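Local coordinates for uncharacterized protein (Thermanaerovibrio acidaminovorans, PDB 3QOO) that is of unknown function but adopts the hot-dog fold and belongs to the fluoroacetyl-CoA-specific thioesterase family, so it may act on an acyl-CoA thioester, at residues K20-S25 with E37-A42; A42-T47 with P111-L116; V91-V94 with V99-S102. One frame throughout, in Å; residues are numbered along the deposited sequence.

Contact 1: K20-S25 with E37-A42; sequences KKVSVS and EFMSTA. With NA (sodium ion), chain B.
An apolar contact, with M39 set against K20 and V22, joins the end of strand 15-21, outermost in this chain's sheet, to the loop that leads into the long helix. The strand ends at K21, and helix 41-56 starts at T41. M39 is a selenomethionine. Its CG stands anti to the backbone N (chi1 -179°), and the chain stays extended as far as SE. It then bends at chi3 (-101°), which carries CE toward K20 and V22. The methyl group CE of M39 lies 3.8 Å from CG of K20 and the same distance from CE of K20. It sits against the lysine's methylenes, while NZ of K20 forms a salt bridge with D26. V22 meets M39 with both methyls: CG2 is 3.9 Å from CE of M39, and CG1 is 4.0 Å from CB of M39. In the hot-dog fold an antiparallel sheet wraps around a long central helix, and this contact lies at the N-terminal end of that helix. S40 is the N-cap residue, and its OG accepts from the backbone N of A43. F87 of strand 84-95 also packs on M39, and L127 of the second subunit packs on F38. Just after V22 the chain binds a sodium ion. OG of S23 binds it at 2.5 Å and OG of S25 at 2.4 Å. Three waters complete the five ligands seen. One of them, 2.5 Å from the sodium ion, also accepts a hydrogen bond from the backbone N of S25 (3.2 Å).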
loop_
_atom_site.group_PDB
_atom_site.type_symbol
_atom_site.label_atom_id
_atom_site.label_comp_id
_atom_site.label_asym_id
_atom_site.label_seq_id
_atom_site.Cartn_x
_atom_site.Cartn_y
_atom_site.Cartn_z
ATOM N N LYS A 20 1.219 -3.868 -16.289
ATOM C CA LYS A 20 0.634 -2.611 -15.924
ATOM C C LYS A 20 1.493 -1.507 -16.521
ATOM O O LYS A 20 2.683 -1.454 -16.211
ATOM C CB LYS A 20 0.633 -2.554 -14.386
ATOM C CG LYS A 20 0.372 -1.272 -13.754
ATOM C CD LYS A 20 -1.023 -0.801 -13.908
ATOM C CE LYS A 20 -1.160 0.539 -13.209
ATOM N NZ LYS A 20 -2.518 1.149 -13.367
ATOM N N LYS A 21 0.903 -0.609 -17.312
ATOM C CA LYS A 21 1.623 0.556 -17.826
ATOM C C LYS A 21 1.581 1.675 -16.780
ATOM O O LYS A 21 0.526 1.999 -16.217
ATOM C CB LYS A 21 1.037 1.081 -19.148
ATOM C CG LYS A 21 2.054 1.985 -19.862
ATOM C CD LYS A 21 1.691 2.342 -21.237
ATOM C CE LYS A 21 1.573 1.143 -22.079
ATOM N NZ LYS A 21 2.857 0.665 -22.640
ATOM N N VAL A 22 2.721 2.278 -16.514
ATOM C CA VAL A 22 2.767 3.339 -15.500
ATOM C C VAL A 22 2.190 4.611 -16.100
ATOM O O VAL A 22 2.725 5.164 -17.065
ATOM C CB VAL A 22 4.179 3.562 -14.949
ATOM C CG1 VAL A 22 4.172 4.676 -13.910
ATOM C CG2 VAL A 22 4.777 2.268 -14.400
ATOM N N SER A 23 1.136 5.124 -15.470
ATOM C CA SER A 23 0.439 6.321 -15.906
ATOM C C SER A 23 0.390 7.356 -14.780
ATOM O O SER A 23 0.748 7.066 -13.647
ATOM C CB SER A 23 -0.960 6.003 -16.402
ATOM O OG SER A 23 -1.818 5.682 -15.307
ATOM N N VAL A 24 -0.094 8.545 -15.099
ATOM C CA VAL A 24 -0.102 9.627 -14.115
ATOM C C VAL A 24 -0.910 9.235 -12.854
ATOM O O VAL A 24 -0.531 9.578 -11.736
ATOM C CB VAL A 24 -0.552 10.992 -14.755
ATOM C CG1 VAL A 24 -1.988 10.914 -15.259
ATOM C CG2 VAL A 24 -0.285 12.192 -13.804
ATOM N N SER A 25 -1.980 8.441 -13.002
ATOM C CA SER A 25 -2.769 8.043 -11.833
ATOM C C SER A 25 -2.038 7.087 -10.917
ATOM O O SER A 25 -2.420 6.886 -9.771
ATOM C CB SER A 25 -4.106 7.479 -12.243
ATOM O OG SER A 25 -3.968 6.288 -12.951
ATOM N N GLU A 37 7.545 11.210 -11.499
ATOM C CA GLU A 37 8.097 10.456 -12.625
ATOM C C GLU A 37 7.926 8.951 -12.495
ATOM O O GLU A 37 8.125 8.265 -13.471
ATOM C CB GLU A 37 9.590 10.753 -12.871
ATOM C CG GLU A 37 9.823 11.946 -13.734
ATOM C CD GLU A 37 11.239 12.104 -14.242
ATOM O OE1 GLU A 37 11.792 11.190 -14.888
ATOM O OE2 GLU A 37 11.780 13.197 -14.097
ATOM N N PHE A 38 7.600 8.424 -11.334
ATOM C CA PHE A 38 7.587 6.970 -11.189
ATOM C C PHE A 38 6.474 6.455 -10.304
ATOM O O PHE A 38 5.852 7.185 -9.536
ATOM C CB PHE A 38 8.966 6.491 -10.734
ATOM C CG PHE A 38 9.477 7.155 -9.479
ATOM C CD1 PHE A 38 9.152 6.649 -8.236
ATOM C CD2 PHE A 38 10.336 8.230 -9.568
ATOM C CE1 PHE A 38 9.657 7.220 -7.107
ATOM C CE2 PHE A 38 10.840 8.817 -8.446
ATOM C CZ PHE A 38 10.511 8.327 -7.213
HETATM N N MSE A 39 6.217 5.166 -10.441
HETATM C CA MSE A 39 5.078 4.529 -9.809
HETATM C C MSE A 39 5.189 4.557 -8.288
HETATM O O MSE A 39 6.254 4.288 -7.722
HETATM C CB MSE A 39 5.007 3.081 -10.304
HETATM C CG MSE A 39 3.833 2.264 -9.737
HETATM SE SE MSE A 39 3.584 0.537 -10.626
HETATM C CE MSE A 39 2.230 1.222 -11.583
ATOM N N SER A 40 4.074 4.857 -7.625
ATOM C CA SER A 40 4.006 4.960 -6.162
ATOM C C SER A 40 3.848 3.603 -5.495
ATOM O O SER A 40 3.414 2.601 -6.088
ATOM C CB SER A 40 2.813 5.797 -5.775
ATOM O OG SER A 40 1.620 5.080 -5.989
ATOM N N THR A 41 4.156 3.565 -4.214
ATOM C CA THR A 41 3.944 2.362 -3.435
ATOM C C THR A 41 2.478 1.957 -3.419
ATOM O O THR A 41 2.167 0.774 -3.520
ATOM C CB THR A 41 4.442 2.538 -2.015
ATOM O OG1 THR A 41 5.785 3.044 -2.069
ATOM C CG2 THR A 41 4.447 1.205 -1.259
ATOM N N ALA A 42 1.578 2.926 -3.324
ATOM C CA ALA A 42 0.151 2.639 -3.331
ATOM C C ALA A 42 -0.254 1.949 -4.627
ATOM O O ALA A 42 -1.091 1.023 -4.621
ATOM C CB ALA A 42 -0.683 3.912 -3.155
HETATM NA NA NA B . -4.263 5.925 -15.289
HETATM O O HOH W 1 -3.868 8.327 -15.591
HETATM O O HOH W 2 -4.413 3.593 -14.985
HETATM O O HOH W 3 -6.621 6.243 -14.975
#

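Contact 2: A42-T47 with P111-L116; sequences AAFLET and PVATGL
A single aromatic ring carries the helix side of this contact: F44 meets the strand at a classic beta bulge. V112 and A113 both face A105 on the neighbouring strand 98-107. At the bulge, the side chains of these two successive residues both point toward the helix. This is the core of the hot-dog fold, where helix 41-56 packs on the concave side of the antiparallel sheet. CB of A113 sits over one face of the F44 ring, 3.8 Å from the ring centroid and 15° off the normal. This is a CH-pi contact, shifted a little toward the rim, with CD1 and CE1 of F44 nearest to the methyl. V112 brings one branch. Its CG2 approaches the ring obliquely, 3.8 Å from CE1 of F44 and 3.9 Å from CZ of F44. A105 and N75 also touch F44, so three strands of the sheet meet this side chain. One turn further along the helix, the hydroxyl of T47 folds back on the backbone. A43 O accepts from OG1 of T47 at 2.9 Å and from N of T47 at 3.1 Å, and the two donors reach it from opposite faces of the carbonyl plane.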
loop_
_atom_site.group_PDB
_atom_site.type_symbol
_atom_site.label_atom_id
_atom_site.label_comp_id
_atom_site.label_asym_id
_atom_site.label_seq_id
_atom_site.Cartn_x
_atom_site.Cartn_y
_atom_site.Cartn_z
ATOM N N ALA A 42 1.578 2.926 -3.324
ATOM C CA ALA A 42 0.151 2.639 -3.331
ATOM C C ALA A 42 -0.254 1.949 -4.627
ATOM O O ALA A 42 -1.091 1.023 -4.621
ATOM C CB ALA A 42 -0.683 3.912 -3.155
ATOM N N ALA A 43 0.326 2.364 -5.749
ATOM C CA ALA A 43 0.034 1.739 -7.033
ATOM C C ALA A 43 0.525 0.305 -7.068
ATOM O O ALA A 43 -0.164 -0.572 -7.599
ATOM C CB ALA A 43 0.649 2.538 -8.169
ATOM N N PHE A 44 1.727 0.047 -6.592
ATOM C CA PHE A 44 2.204 -1.336 -6.491
ATOM C C PHE A 44 1.257 -2.168 -5.662
ATOM O O PHE A 44 0.928 -3.307 -6.026
ATOM C CB PHE A 44 3.611 -1.411 -5.904
ATOM C CG PHE A 44 4.689 -0.991 -6.851
ATOM C CD1 PHE A 44 5.080 -1.797 -7.885
ATOM C CD2 PHE A 44 5.383 0.178 -6.661
ATOM C CE1 PHE A 44 6.063 -1.433 -8.752
ATOM C CE2 PHE A 44 6.400 0.545 -7.524
ATOM C CZ PHE A 44 6.739 -0.258 -8.569
ATOM N N LEU A 45 0.784 -1.607 -4.551
ATOM C CA LEU A 45 -0.129 -2.316 -3.670
ATOM C C LEU A 45 -1.475 -2.592 -4.358
ATOM O O LEU A 45 -1.986 -3.716 -4.308
ATOM C CB LEU A 45 -0.304 -1.538 -2.369
ATOM C CG LEU A 45 -0.644 -2.338 -1.115
ATOM C CD1 LEU A 45 -0.394 -1.503 0.111
ATOM C CD2 LEU A 45 -2.056 -2.863 -1.118
ATOM N N GLU A 46 -2.051 -1.588 -4.998
ATOM C CA GLU A 46 -3.325 -1.754 -5.671
ATOM C C GLU A 46 -3.248 -2.899 -6.699
ATOM O O GLU A 46 -4.176 -3.697 -6.852
ATOM C CB GLU A 46 -3.713 -0.451 -6.366
ATOM C CG GLU A 46 -5.022 -0.537 -7.087
ATOM C CD GLU A 46 -5.361 0.713 -7.860
ATOM O OE1 GLU A 46 -4.688 1.748 -7.659
ATOM O OE2 GLU A 46 -6.320 0.642 -8.658
ATOM N N THR A 47 -2.136 -2.967 -7.431
ATOM C CA THR A 47 -1.990 -3.953 -8.483
ATOM C C THR A 47 -1.811 -5.362 -7.895
ATOM O O THR A 47 -2.371 -6.343 -8.382
ATOM C CB THR A 47 -0.839 -3.577 -9.413
ATOM O OG1 THR A 47 -0.968 -2.202 -9.853
ATOM C CG2 THR A 47 -0.803 -4.535 -10.570
ATOM N N PRO A 111 14.029 -5.984 -11.663
ATOM C CA PRO A 111 13.027 -5.856 -10.609
ATOM C C PRO A 111 12.845 -4.412 -10.155
ATOM O O PRO A 111 13.840 -3.682 -10.023
ATOM C CB PRO A 111 13.606 -6.700 -9.470
ATOM C CG PRO A 111 14.694 -7.503 -10.017
ATOM C CD PRO A 111 15.170 -6.844 -11.267
ATOM N N VAL A 112 11.600 -4.033 -9.897
ATOM C CA VAL A 112 11.299 -2.717 -9.388
ATOM C C VAL A 112 10.674 -2.744 -7.986
ATOM O O VAL A 112 10.773 -1.755 -7.258
ATOM C CB VAL A 112 10.451 -1.884 -10.351
ATOM C CG1 VAL A 112 11.243 -1.558 -11.612
ATOM C CG2 VAL A 112 9.122 -2.558 -10.715
ATOM N N ALA A 113 10.000 -3.828 -7.611
ATOM C CA ALA A 113 9.383 -3.928 -6.285
ATOM C C ALA A 113 9.104 -5.379 -5.965
ATOM O O ALA A 113 8.996 -6.238 -6.865
ATOM C CB ALA A 113 8.078 -3.131 -6.182
ATOM N N THR A 114 8.967 -5.676 -4.677
ATOM C CA THR A 114 8.488 -6.951 -4.179
ATOM C C THR A 114 7.424 -6.685 -3.124
ATOM O O THR A 114 7.301 -5.550 -2.628
ATOM C CB THR A 114 9.607 -7.787 -3.596
ATOM O OG1 THR A 114 10.296 -7.052 -2.609
ATOM C CG2 THR A 114 10.563 -8.266 -4.714
ATOM N N GLY A 115 6.654 -7.692 -2.767
ATOM C CA GLY A 115 5.631 -7.515 -1.782
ATOM C C GLY A 115 5.055 -8.772 -1.231
ATOM O O GLY A 115 5.399 -9.874 -1.698
ATOM N N LEU A 116 4.151 -8.626 -0.272
ATOM C CA LEU A 116 3.356 -9.729 0.180
ATOM C C LEU A 116 1.990 -9.203 0.592
ATOM O O LEU A 116 1.832 -8.035 0.967
ATOM C CB LEU A 116 3.988 -10.477 1.286
ATOM C CG LEU A 116 4.012 -9.876 2.637
ATOM C CD1 LEU A 116 2.617 -9.775 3.335
ATOM C CD2 LEU A 116 4.970 -10.690 3.535
#

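Contact 3: V91-V94 with V99-S102; sequences VDRV and VVLS
D92 and R93 both face V100 in a classic beta bulge on the hairpin of strands 84-95 and 98-107. The carbonyl oxygen of V100 accepts twice. N of D92 reaches it at 2.7 Å, in the carbonyl plane, and N of R93 at 3.2 Å, somewhat tilted from it. N of V100 returns a bond to O of R93 at 2.9 Å. V91 with L101 and V94 with V99 are non-hydrogen-bonded pairs on one face of the sheet. V91, V99 and L101 meet I55 and L56 of helix 41-56, while V94 meets helix 6-9. R93 and V100 lie on the other face. The first torsion of R93 (chi1 68°) and its extended chain lay it alongside V100, so that CG2 of V100 lies over the centre of one guanidinium face, 3.7 Å above its plane. NE of R93 forms a salt bridge with E95. D92 has two conformers. In the one described here, its OD2 meets NH1 of R93 at the guanidinium edge, in plane, as a salt bridge of 3.2 Å. In the same conformer OD1 of D92 accepts from a water at 3.0 Å, which lies 2.7 Å from OG of S102.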
loop_
_atom_site.group_PDB
_atom_site.type_symbol
_atom_site.label_atom_id
_atom_site.label_comp_id
_atom_site.label_asym_id
_atom_site.label_seq_id
_atom_site.Cartn_x
_atom_site.Cartn_y
_atom_site.Cartn_z
ATOM N N VAL A 91 0.726 -17.749 -4.643
ATOM C CA VAL A 91 0.348 -18.285 -3.339
ATOM C C VAL A 91 1.584 -18.821 -2.623
ATOM O O VAL A 91 2.268 -19.735 -3.129
ATOM C CB VAL A 91 -0.716 -19.378 -3.449
ATOM C CG1 VAL A 91 -0.986 -19.999 -2.076
ATOM C CG2 VAL A 91 -1.981 -18.804 -4.107
ATOM N N ASP A 92 1.891 -18.252 -1.462
ATOM C CA ASP A 92 3.047 -18.648 -0.665
ATOM C C ASP A 92 2.686 -19.727 0.351
ATOM O O ASP A 92 3.357 -20.758 0.437
ATOM C CB ASP A 92 3.635 -17.417 0.048
ATOM C CG ASP A 92 4.843 -17.763 0.868
ATOM O OD1 ASP A 92 5.877 -18.081 0.252
ATOM O OD2 ASP A 92 4.750 -17.737 2.114
ATOM N N ARG A 93 1.610 -19.494 1.093
ATOM C CA ARG A 93 1.146 -20.449 2.076
ATOM C C ARG A 93 -0.303 -20.220 2.434
ATOM O O ARG A 93 -0.851 -19.165 2.166
ATOM C CB ARG A 93 2.007 -20.462 3.301
ATOM C CG ARG A 93 1.921 -19.242 4.090
ATOM C CD ARG A 93 2.884 -19.316 5.311
ATOM N NE ARG A 93 2.707 -18.200 6.235
ATOM C CZ ARG A 93 3.229 -16.983 6.103
ATOM N NH1 ARG A 93 4.009 -16.653 5.068
ATOM N NH2 ARG A 93 2.963 -16.084 7.044
ATOM N N VAL A 94 -0.924 -21.265 2.994
ATOM C CA VAL A 94 -2.261 -21.184 3.548
ATOM C C VAL A 94 -2.234 -21.421 5.076
ATOM O O VAL A 94 -1.490 -22.282 5.562
ATOM C CB VAL A 94 -3.148 -22.218 2.895
ATOM C CG1 VAL A 94 -4.539 -22.216 3.564
ATOM C CG2 VAL A 94 -3.201 -21.952 1.417
ATOM N N VAL A 99 -4.694 -16.795 3.306
ATOM C CA VAL A 99 -3.759 -17.103 2.254
ATOM C C VAL A 99 -2.732 -15.978 2.242
ATOM O O VAL A 99 -3.098 -14.794 2.234
ATOM C CB VAL A 99 -4.439 -17.231 0.865
ATOM C CG1 VAL A 99 -3.412 -17.621 -0.185
ATOM C CG2 VAL A 99 -5.619 -18.225 0.903
ATOM N N VAL A 100 -1.453 -16.337 2.241
ATOM C CA VAL A 100 -0.387 -15.341 2.080
ATOM C C VAL A 100 0.171 -15.504 0.652
ATOM O O VAL A 100 0.486 -16.630 0.231
ATOM C CB VAL A 100 0.724 -15.530 3.116
ATOM C CG1 VAL A 100 1.822 -14.485 2.873
ATOM C CG2 VAL A 100 0.186 -15.387 4.561
ATOM N N LEU A 101 0.229 -14.401 -0.074
ATOM C CA LEU A 101 0.740 -14.337 -1.419
ATOM C C LEU A 101 1.957 -13.444 -1.482
ATOM O O LEU A 101 2.009 -12.416 -0.799
ATOM C CB LEU A 101 -0.342 -13.788 -2.347
ATOM C CG LEU A 101 -1.651 -14.608 -2.310
ATOM C CD1 LEU A 101 -2.685 -13.928 -1.421
ATOM C CD2 LEU A 101 -2.220 -14.790 -3.697
ATOM N N SER A 102 2.933 -13.828 -2.298
ATOM C CA SER A 102 4.074 -13.003 -2.572
ATOM C C SER A 102 3.908 -12.304 -3.922
ATOM O O SER A 102 3.106 -12.717 -4.751
ATOM C CB SER A 102 5.303 -13.871 -2.595
ATOM O OG SER A 102 5.236 -14.832 -3.611
HETATM O O HOH W 4 6.002 -17.292 -2.669
#

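Overall arrangement
From the N terminus, strand 15-21 ends in contact 1, which closes a short loop of eleven residues and leads straight into helix 41-56. Contact 2 opens where contact 1 ends, at the shared A42. It closes a much longer loop by joining the helix to strand 110-123. Contact 3 is nested inside that loop and closes the hairpin of strands 84-95 and 98-107. Contacts 1 and 2 touch directly, SE of M39 lying 3.7 Å from CE1 of F44. Contacts 2 and 3 meet where strands 98-107 and 110-123 run side by side. Contacts 1 and 3 lie on opposite sides of the chain's centre, their own centres about 25 Å apart.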